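Local coordinates for gentamicin resistance protein (Enterococcus gallinarum, PDB 6CTZ), which probably transfers a phosphate from a guanine nucleotide to the 2''-hydroxyl of aminoglycosides such as gentamicin and kanamycin, conferring resistance to them, at residues Val39-Lys44 with Val86-Val91; Phe12-Ile17 with Tyr73-Lys78; Ile56-Leu61 with Glu129-Ala134. The protein carries 2 engineered substitutions. One frame throughout, in Å; residues are numbered along the deposited sequence.

Interaction 1: residues Val39-Lys44 with Val86-Val91. With GDP (guanosine-5'-diphosphate), chain B.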
# COMPACT_ATOMS: atom_id res chain seq x y z
N VAL A 39 -0.37 -16.34 10.84
CA VAL A 39 0.02 -14.99 11.04
C VAL A 39 -0.99 -14.33 11.99
O VAL A 39 -2.14 -14.33 11.72
CB VAL A 39 0.02 -14.17 9.70
CG1 VAL A 39 0.33 -12.71 9.95
CG2 VAL A 39 0.96 -14.78 8.68
N PHE A 40 -0.53 -13.82 13.11
CA PHE A 40 -1.35 -13.00 13.98
C PHE A 40 -0.92 -11.55 13.85
O PHE A 40 0.27 -11.23 13.96
CB PHE A 40 -1.35 -13.50 15.43
CG PHE A 40 -2.26 -14.67 15.62
CD1 PHE A 40 -1.82 -15.96 15.37
CD2 PHE A 40 -3.59 -14.47 15.98
CE1 PHE A 40 -2.67 -17.04 15.53
CE2 PHE A 40 -4.44 -15.54 16.13
CZ PHE A 40 -3.98 -16.83 15.89
N ARG A 41 -1.89 -10.69 13.56
CA ARG A 41 -1.61 -9.33 13.12
C ARG A 41 -2.32 -8.36 14.06
O ARG A 41 -3.56 -8.40 14.17
CB ARG A 41 -2.06 -9.16 11.67
CG ARG A 41 -1.66 -7.85 11.03
CD ARG A 41 -2.13 -7.91 9.60
NE ARG A 41 -2.02 -6.72 8.76
CZ ARG A 41 -3.08 -6.02 8.36
NH1 ARG A 41 -4.29 -6.29 8.82
NH2 ARG A 41 -2.92 -5.03 7.49
N PHE A 42 -1.54 -7.51 14.71
CA PHE A 42 -2.00 -6.68 15.82
C PHE A 42 -1.89 -5.21 15.45
O PHE A 42 -0.77 -4.72 15.21
CB PHE A 42 -1.13 -6.96 17.05
CG PHE A 42 -1.28 -8.35 17.60
CD1 PHE A 42 -2.26 -8.63 18.55
CD2 PHE A 42 -0.45 -9.37 17.18
CE1 PHE A 42 -2.40 -9.91 19.06
CE2 PHE A 42 -0.58 -10.65 17.69
CZ PHE A 42 -1.56 -10.92 18.63
N PRO A 43 -3.00 -4.47 15.41
CA PRO A 43 -2.92 -3.03 15.13
C PRO A 43 -2.04 -2.29 16.12
O PRO A 43 -1.94 -2.64 17.30
CB PRO A 43 -4.38 -2.58 15.24
CG PRO A 43 -5.16 -3.79 14.82
CD PRO A 43 -4.39 -4.96 15.41
N LYS A 44 -1.40 -1.23 15.63
CA LYS A 44 -0.52 -0.41 16.44
C LYS A 44 -1.17 0.88 16.93
O LYS A 44 -0.53 1.64 17.66
CB LYS A 44 0.77 -0.10 15.67
CG LYS A 44 1.65 -1.33 15.43
CD LYS A 44 2.72 -1.09 14.36
CE LYS A 44 3.67 0.04 14.74
NZ LYS A 44 4.83 0.12 13.82
N VAL A 86 -6.33 -10.12 14.46
CA VAL A 86 -6.71 -11.28 13.69
C VAL A 86 -5.62 -12.29 13.46
O VAL A 86 -4.50 -11.98 13.59
CB VAL A 86 -7.22 -10.87 12.26
CG1 VAL A 86 -8.46 -10.03 12.37
CG2 VAL A 86 -6.14 -10.08 11.48
N GLY A 87 -6.01 -13.49 13.10
CA GLY A 87 -5.09 -14.53 12.70
C GLY A 87 -5.53 -15.13 11.38
O GLY A 87 -6.68 -15.38 11.18
N TYR A 88 -4.57 -15.37 10.49
CA TYR A 88 -4.81 -15.96 9.21
C TYR A 88 -3.69 -16.90 8.80
O TYR A 88 -2.61 -16.69 9.21
CB TYR A 88 -5.03 -14.89 8.12
CG TYR A 88 -3.95 -13.81 7.93
CD1 TYR A 88 -4.00 -12.65 8.64
CD2 TYR A 88 -2.95 -13.94 6.99
CE1 TYR A 88 -3.10 -11.65 8.43
CE2 TYR A 88 -2.03 -12.92 6.79
CZ TYR A 88 -2.14 -11.78 7.51
OH TYR A 88 -1.28 -10.73 7.34
N ARG A 89 -4.00 -17.91 8.02
CA ARG A 89 -2.97 -18.81 7.53
C ARG A 89 -2.02 -17.96 6.70
O ARG A 89 -2.44 -17.19 5.89
CB ARG A 89 -3.53 -19.95 6.67
CG ARG A 89 -4.22 -21.06 7.45
CD ARG A 89 -4.25 -22.42 6.76
NE ARG A 89 -4.62 -23.49 7.72
CZ ARG A 89 -3.76 -24.18 8.47
NH1 ARG A 89 -2.48 -23.97 8.40
NH2 ARG A 89 -4.20 -25.10 9.32
N LYS A 90 -0.73 -18.14 6.90
CA LYS A 90 0.26 -17.36 6.19
C LYS A 90 -0.01 -17.40 4.69
O LYS A 90 -0.27 -18.46 4.11
CB LYS A 90 1.65 -17.92 6.50
CG LYS A 90 2.77 -17.04 6.01
CD LYS A 90 4.13 -17.60 6.43
CE LYS A 90 4.46 -18.88 5.70
NZ LYS A 90 5.88 -19.26 5.89
N VAL A 91 0.01 -16.23 4.06
CA VAL A 91 -0.09 -16.19 2.61
C VAL A 91 1.27 -16.65 2.09
O VAL A 91 2.31 -16.08 2.42
CB VAL A 91 -0.48 -14.79 2.13
CG1 VAL A 91 -0.56 -14.73 0.61
CG2 VAL A 91 -1.82 -14.37 2.75
PB GDP B . 1.17 -2.65 7.94
O1B GDP B . -0.29 -2.40 7.67
O2B GDP B . 2.04 -2.28 6.77
O3B GDP B . 1.61 -2.06 9.26
O3A GDP B . 1.28 -4.25 8.17
PA GDP B . 1.23 -5.44 7.06
O1A GDP B . -0.16 -5.98 6.92
O2A GDP B . 1.86 -4.97 5.76
O5' GDP B . 2.12 -6.57 7.81
C5' GDP B . 3.43 -6.25 8.24
C4' GDP B . 4.41 -7.17 7.55
O4' GDP B . 4.20 -8.50 8.02
C3' GDP B . 4.25 -7.27 6.04
O3' GDP B . 4.85 -6.18 5.34
C2' GDP B . 4.97 -8.57 5.78
O2' GDP B . 6.39 -8.38 5.85
C1' GDP B . 4.57 -9.40 6.99
N9 GDP B . 3.39 -10.23 6.67
C8 GDP B . 2.10 -9.98 6.98
N7 GDP B . 1.32 -10.99 6.50
C5 GDP B . 2.13 -11.88 5.89
C6 GDP B . 1.97 -13.14 5.16
O6 GDP B . 0.85 -13.66 5.02
N1 GDP B . 3.09 -13.72 4.69
C2 GDP B . 4.32 -13.19 4.84
N2 GDP B . 5.39 -13.84 4.34
N3 GDP B . 4.54 -12.02 5.48
C4 GDP B . 3.49 -11.36 6.01
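Y88 CG lies between its own N and carbonyl carbon (chi1 55°), and V39 CG1 is anti to its backbone N (chi1 175°), which lays that methyl over one face of the tyrosine ring, 3.6 Å from Y88 CZ. V39 CB adds a CH-pi contact to the same ring, 3.9 Å from its centroid. On the same face of the sheet R41 runs extended from CG to NE past the edge of that ring. The strands are antiparallel: V39 and Y88, and likewise R41 and V86, form hydrogen-bonded pairs, and the non-hydrogen-bonded pair between them lets G87 CA sit over one face of the F40 ring. The nucleotide then uses both strands. Y88 OH donates to GDP N7 (2.7 Å), while R41 NE (2.7 Å) and NH2 (3.0 Å) both donate to GDP O1A, which meets the guanidinium at its edge. V91 N reaches GDP O6 at 2.9 Å, and its carbonyl takes a weak bond from GDP N1. R41 NH1 is salt-bridged to E55 of helix 46-62, which helps fix the guanidinium beside the alpha-phosphate. The R41-E55 pair is reminiscent of the lysine-glutamate pair of protein kinases, set in a kinase-like nucleotide cleft whose linker backbone reads the guanine edge.

Interaction 2: residues Phe12-Ile17 with Tyr73-Lys78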
# COMPACT_ATOMS: atom_id res chain seq x y z
N PHE A 12 -8.39 -18.36 21.77
CA PHE A 12 -8.51 -19.38 20.73
C PHE A 12 -8.05 -20.72 21.28
O PHE A 12 -6.88 -21.09 21.15
CB PHE A 12 -7.75 -18.98 19.47
CG PHE A 12 -8.08 -17.59 19.02
CD1 PHE A 12 -9.38 -17.26 18.65
CD2 PHE A 12 -7.11 -16.60 19.00
CE1 PHE A 12 -9.69 -15.97 18.25
CE2 PHE A 12 -7.43 -15.31 18.61
CZ PHE A 12 -8.71 -15.00 18.23
N PRO A 13 -8.96 -21.48 21.90
CA PRO A 13 -8.57 -22.74 22.54
C PRO A 13 -8.02 -23.79 21.59
O PRO A 13 -7.43 -24.77 22.06
CB PRO A 13 -9.87 -23.23 23.20
CG PRO A 13 -10.69 -21.98 23.36
CD PRO A 13 -10.37 -21.15 22.16
N ASP A 14 -8.20 -23.64 20.29
CA ASP A 14 -7.68 -24.62 19.34
C ASP A 14 -6.25 -24.33 18.91
O ASP A 14 -5.70 -25.09 18.09
CB ASP A 14 -8.60 -24.75 18.11
CG ASP A 14 -8.82 -23.43 17.41
OD1 ASP A 14 -8.79 -22.38 18.08
OD2 ASP A 14 -9.03 -23.45 16.17
N ILE A 15 -5.62 -23.29 19.44
CA ILE A 15 -4.25 -22.94 19.09
C ILE A 15 -3.35 -23.30 20.26
O ILE A 15 -3.43 -22.69 21.34
CB ILE A 15 -4.11 -21.46 18.72
CG1 ILE A 15 -4.98 -21.16 17.51
CG2 ILE A 15 -2.65 -21.11 18.44
CD1 ILE A 15 -5.05 -19.71 17.20
N SER A 16 -2.48 -24.29 20.06
CA SER A 16 -1.43 -24.63 21.01
C SER A 16 -0.12 -24.13 20.41
O SER A 16 0.29 -24.58 19.34
CB SER A 16 -1.35 -26.14 21.23
OG SER A 16 -0.25 -26.47 22.06
N ILE A 17 0.52 -23.20 21.10
CA ILE A 17 1.65 -22.48 20.54
C ILE A 17 2.94 -23.23 20.85
O ILE A 17 3.30 -23.41 22.02
CB ILE A 17 1.70 -21.03 21.04
CG1 ILE A 17 0.50 -20.26 20.48
CG2 ILE A 17 2.99 -20.39 20.64
CD1 ILE A 17 0.46 -18.80 20.88
N TYR A 73 -9.12 -14.13 7.39
CA TYR A 73 -9.06 -14.09 8.84
C TYR A 73 -9.93 -15.22 9.40
O TYR A 73 -11.16 -15.17 9.31
CB TYR A 73 -9.55 -12.73 9.33
CG TYR A 73 -8.76 -11.53 8.81
CD1 TYR A 73 -7.44 -11.63 8.35
CD2 TYR A 73 -9.36 -10.28 8.79
CE1 TYR A 73 -6.76 -10.51 7.90
CE2 TYR A 73 -8.69 -9.17 8.35
CZ TYR A 73 -7.39 -9.28 7.91
OH TYR A 73 -6.74 -8.15 7.48
N VAL A 74 -9.28 -16.23 9.97
CA VAL A 74 -9.98 -17.33 10.62
C VAL A 74 -10.22 -17.02 12.09
O VAL A 74 -11.25 -17.40 12.65
CB VAL A 74 -9.14 -18.61 10.44
CG1 VAL A 74 -9.65 -19.76 11.33
CG2 VAL A 74 -9.12 -19.02 8.98
N TYR A 75 -9.29 -16.32 12.71
CA TYR A 75 -9.35 -16.00 14.13
C TYR A 75 -9.56 -14.50 14.26
O TYR A 75 -8.80 -13.71 13.69
CB TYR A 75 -8.06 -16.43 14.82
CG TYR A 75 -7.88 -17.93 14.75
CD1 TYR A 75 -8.71 -18.78 15.48
CD2 TYR A 75 -6.89 -18.50 13.96
CE1 TYR A 75 -8.57 -20.15 15.41
CE2 TYR A 75 -6.74 -19.88 13.89
CZ TYR A 75 -7.58 -20.69 14.62
OH TYR A 75 -7.43 -22.06 14.55
N ILE A 76 -10.61 -14.10 14.97
CA ILE A 76 -10.92 -12.69 15.17
C ILE A 76 -10.94 -12.46 16.67
O ILE A 76 -11.83 -12.95 17.38
CB ILE A 76 -12.24 -12.28 14.50
CG1 ILE A 76 -12.14 -12.53 12.98
CG2 ILE A 76 -12.52 -10.82 14.77
CD1 ILE A 76 -13.31 -12.02 12.18
N GLY A 77 -9.92 -11.75 17.17
CA GLY A 77 -9.75 -11.51 18.58
C GLY A 77 -9.99 -10.05 18.95
O GLY A 77 -10.26 -9.19 18.11
N LYS A 78 -9.87 -9.80 20.24
CA LYS A 78 -10.10 -8.50 20.83
C LYS A 78 -9.10 -8.22 21.92
O LYS A 78 -8.87 -9.05 22.74
CB LYS A 78 -11.49 -8.56 21.45
CG LYS A 78 -12.15 -7.26 21.73
CD LYS A 78 -13.62 -7.50 21.90
CE LYS A 78 -13.93 -7.99 23.28
NZ LYS A 78 -14.05 -9.47 23.33
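The Y75 ring is covered on both faces: I15 CD1 sits over the centre of one, 3.7 Å from the centroid, and V74 CG1 lies over the opposite one. At the edge is D14 OD2. The F12 ring takes Y75 CB over one face, 3.8 Å from its centroid, and has I76 C and G77 N at its edge, close to its plane. The two rings are oblique to each other, their planes at 53°, and touch through F12 CD1 and Y75 CD1 at 3.6 Å. F12 sets off toward the strand from its backbone, and its CG, anti to the carbonyl carbon (chi1 -50°), carries the ring there. The polar link is the hydrogen bond from Y75 OH to D14 OD2, 2.7 Å long; the hydroxyl comes from above the carboxylate plane, 47° out of it.

A type I beta turn from F12 to I15, closed by I15 N on F12 O (3.1 Å), presents the side chains of F12, D14 and I15 from the loop after helix 2-11. Strand 73-78 is an outermost strand of the five-stranded N-terminal sheet of this kinase-like fold, and it carries a classic beta bulge there, V74 and Y75 both facing G87. The bulge sets V74 and Y75 side by side, which fits with V74 lying against its neighbour's ring.

Beyond the turn, F12 and I15 also pack on F40, and F12 on F85, while W38 meets the Y75 ring edge-to-face. In addition to the bond to the turn, K78 O accepts a hydrogen bond from NE2 of Q11, at the end of helix 2-11.

Interaction 3: residues Ile56-Leu61 with Glu129-Ala134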
# COMPACT_ATOMS: atom_id res chain seq x y z
N ILE A 56 -11.63 -6.72 7.87
CA ILE A 56 -12.45 -7.84 8.33
C ILE A 56 -13.72 -7.97 7.48
O ILE A 56 -14.16 -9.08 7.17
CB ILE A 56 -12.77 -7.68 9.83
CG1 ILE A 56 -11.53 -7.99 10.67
CG2 ILE A 56 -13.96 -8.57 10.24
CD1 ILE A 56 -11.64 -7.57 12.12
N GLN A 57 -14.32 -6.84 7.10
CA GLN A 57 -15.54 -6.87 6.30
C GLN A 57 -15.24 -7.02 4.82
O GLN A 57 -15.98 -7.70 4.10
CB GLN A 57 -16.34 -5.59 6.51
CG GLN A 57 -16.79 -5.33 7.94
CD GLN A 57 -17.28 -3.91 8.09
OE1 GLN A 57 -16.56 -3.04 8.59
NE2 GLN A 57 -18.50 -3.65 7.63
N LEU A 58 -14.17 -6.37 4.34
CA LEU A 58 -13.92 -6.32 2.90
C LEU A 58 -13.33 -7.62 2.37
O LEU A 58 -13.74 -8.10 1.30
CB LEU A 58 -12.98 -5.16 2.58
CG LEU A 58 -12.53 -5.07 1.11
CD1 LEU A 58 -13.71 -4.75 0.19
CD2 LEU A 58 -11.43 -4.05 0.93
N LEU A 59 -12.32 -8.15 3.05
CA LEU A 59 -11.56 -9.25 2.44
C LEU A 59 -12.42 -10.46 2.12
O LEU A 59 -12.21 -11.05 1.04
CB LEU A 59 -10.34 -9.63 3.31
CG LEU A 59 -9.26 -8.54 3.41
CD1 LEU A 59 -8.15 -8.98 4.37
CD2 LEU A 59 -8.70 -8.21 2.05
N PRO A 60 -13.37 -10.88 2.96
CA PRO A 60 -14.19 -12.04 2.58
C PRO A 60 -14.97 -11.81 1.31
O PRO A 60 -15.22 -12.78 0.57
CB PRO A 60 -15.11 -12.23 3.80
CG PRO A 60 -14.33 -11.68 4.93
CD PRO A 60 -13.63 -10.47 4.36
N LEU A 61 -15.34 -10.56 1.00
CA LEU A 61 -16.06 -10.27 -0.23
C LEU A 61 -15.14 -10.27 -1.44
O LEU A 61 -15.60 -10.51 -2.56
CB LEU A 61 -16.73 -8.91 -0.12
CG LEU A 61 -17.67 -8.76 1.08
CD1 LEU A 61 -18.15 -7.33 1.24
CD2 LEU A 61 -18.83 -9.73 0.97
N GLU A 129 -20.32 0.19 -4.29
CA GLU A 129 -21.30 0.25 -3.21
C GLU A 129 -21.12 -0.89 -2.21
O GLU A 129 -21.31 -0.70 -1.01
CB GLU A 129 -22.72 0.27 -3.77
CG GLU A 129 -23.21 -1.01 -4.43
CD GLU A 129 -22.78 -1.18 -5.88
OE1 GLU A 129 -21.96 -0.37 -6.39
OE2 GLU A 129 -23.27 -2.15 -6.50
N THR A 130 -20.71 -2.08 -2.68
CA THR A 130 -20.43 -3.17 -1.76
C THR A 130 -19.23 -2.86 -0.89
O THR A 130 -19.24 -3.09 0.33
CB THR A 130 -20.20 -4.45 -2.57
OG1 THR A 130 -21.37 -4.72 -3.36
CG2 THR A 130 -19.91 -5.63 -1.64
N ALA A 131 -18.18 -2.30 -1.49
CA ALA A 131 -17.02 -1.90 -0.70
C ALA A 131 -17.38 -0.84 0.33
O ALA A 131 -16.98 -0.95 1.50
CB ALA A 131 -15.91 -1.40 -1.63
N ILE A 132 -18.17 0.18 -0.05
CA ILE A 132 -18.55 1.21 0.91
C ILE A 132 -19.32 0.60 2.07
O ILE A 132 -19.12 0.96 3.24
CB ILE A 132 -19.34 2.34 0.23
CG1 ILE A 132 -18.48 3.04 -0.82
CG2 ILE A 132 -19.81 3.36 1.27
CD1 ILE A 132 -19.29 3.99 -1.71
N SER A 133 -20.22 -0.35 1.77
CA SER A 133 -21.00 -1.02 2.81
C SER A 133 -20.11 -1.80 3.78
O SER A 133 -20.51 -2.04 4.92
CB SER A 133 -22.03 -1.94 2.16
OG SER A 133 -21.45 -3.19 1.79
N ALA A 134 -18.91 -2.19 3.33
CA ALA A 134 -17.94 -2.90 4.15
C ALA A 134 -16.99 -1.97 4.89
O ALA A 134 -15.97 -2.43 5.42
CB ALA A 134 -17.15 -3.89 3.29
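Q57 and A134 mark the closest backbone approach, CA to CA 5.1 Å, where two helical segments run roughly antiparallel at 145° with axes 9.6 Å apart, A134 being the first residue to leave the helix that ends at S133. The methyl of A134 is the centre of the contact. It meets Q57 CB at 3.7 Å and lies 4.0 Å from the backbone N of L58, so it fits against the main chain of the partner helix as much as against side chains. Q57 CB in turn rests 3.4 Å from A134 O.

One turn further along, L61 leaves its helix on the side of the partner, and CG anti to the carbonyl carbon (chi1 -56°) sends CD1 across to T130 CG2 at 3.8 Å. The same CD1 is 4.1 Å from A134 CB, so one leucine methyl spans from T130 in the last turn to A134 just after it. L58 completes the group more loosely, its CD1 near A131 CB. S133 OG donates to T130 O, a bond inside its own helix that ties its last turn.

Helix 46-62, which also carries E51 and packs through I56 and L59 on Y73 of the N-terminal sheet, probably corresponds to the kinase C-helix; segment 129-134 probably belongs to the larger lobe. L58 touches A218 and A131 touches I220, residues that follow the magnesium ligand D214 by a few positions in the chain. Leucine methyls and Q57 CB meet the small side chains of A134, A131 and T130, so the apolar part of the contact depends on close fit.

In the fold
Interactions 1 and 2 share the N-terminal sheet: strand 83-89 lies between strands 38-43 and 73-78, so the strand that pairs in interaction 1 also borders the one in interaction 2. Interaction 1 is buried, built on backbone bonds, and carries the charged and polar grip on the nucleotide. Interaction 2 lies farther out, its centre about 26 Å from the centre of the chain, and mixes aromatic packing with one tyrosine-aspartate bond. Interaction 3, partly buried, is helix against helix and mainly apolar. Helix 46-62 joins it to the sheet, I56 touching V86 of interaction 1 and I76 of interaction 2.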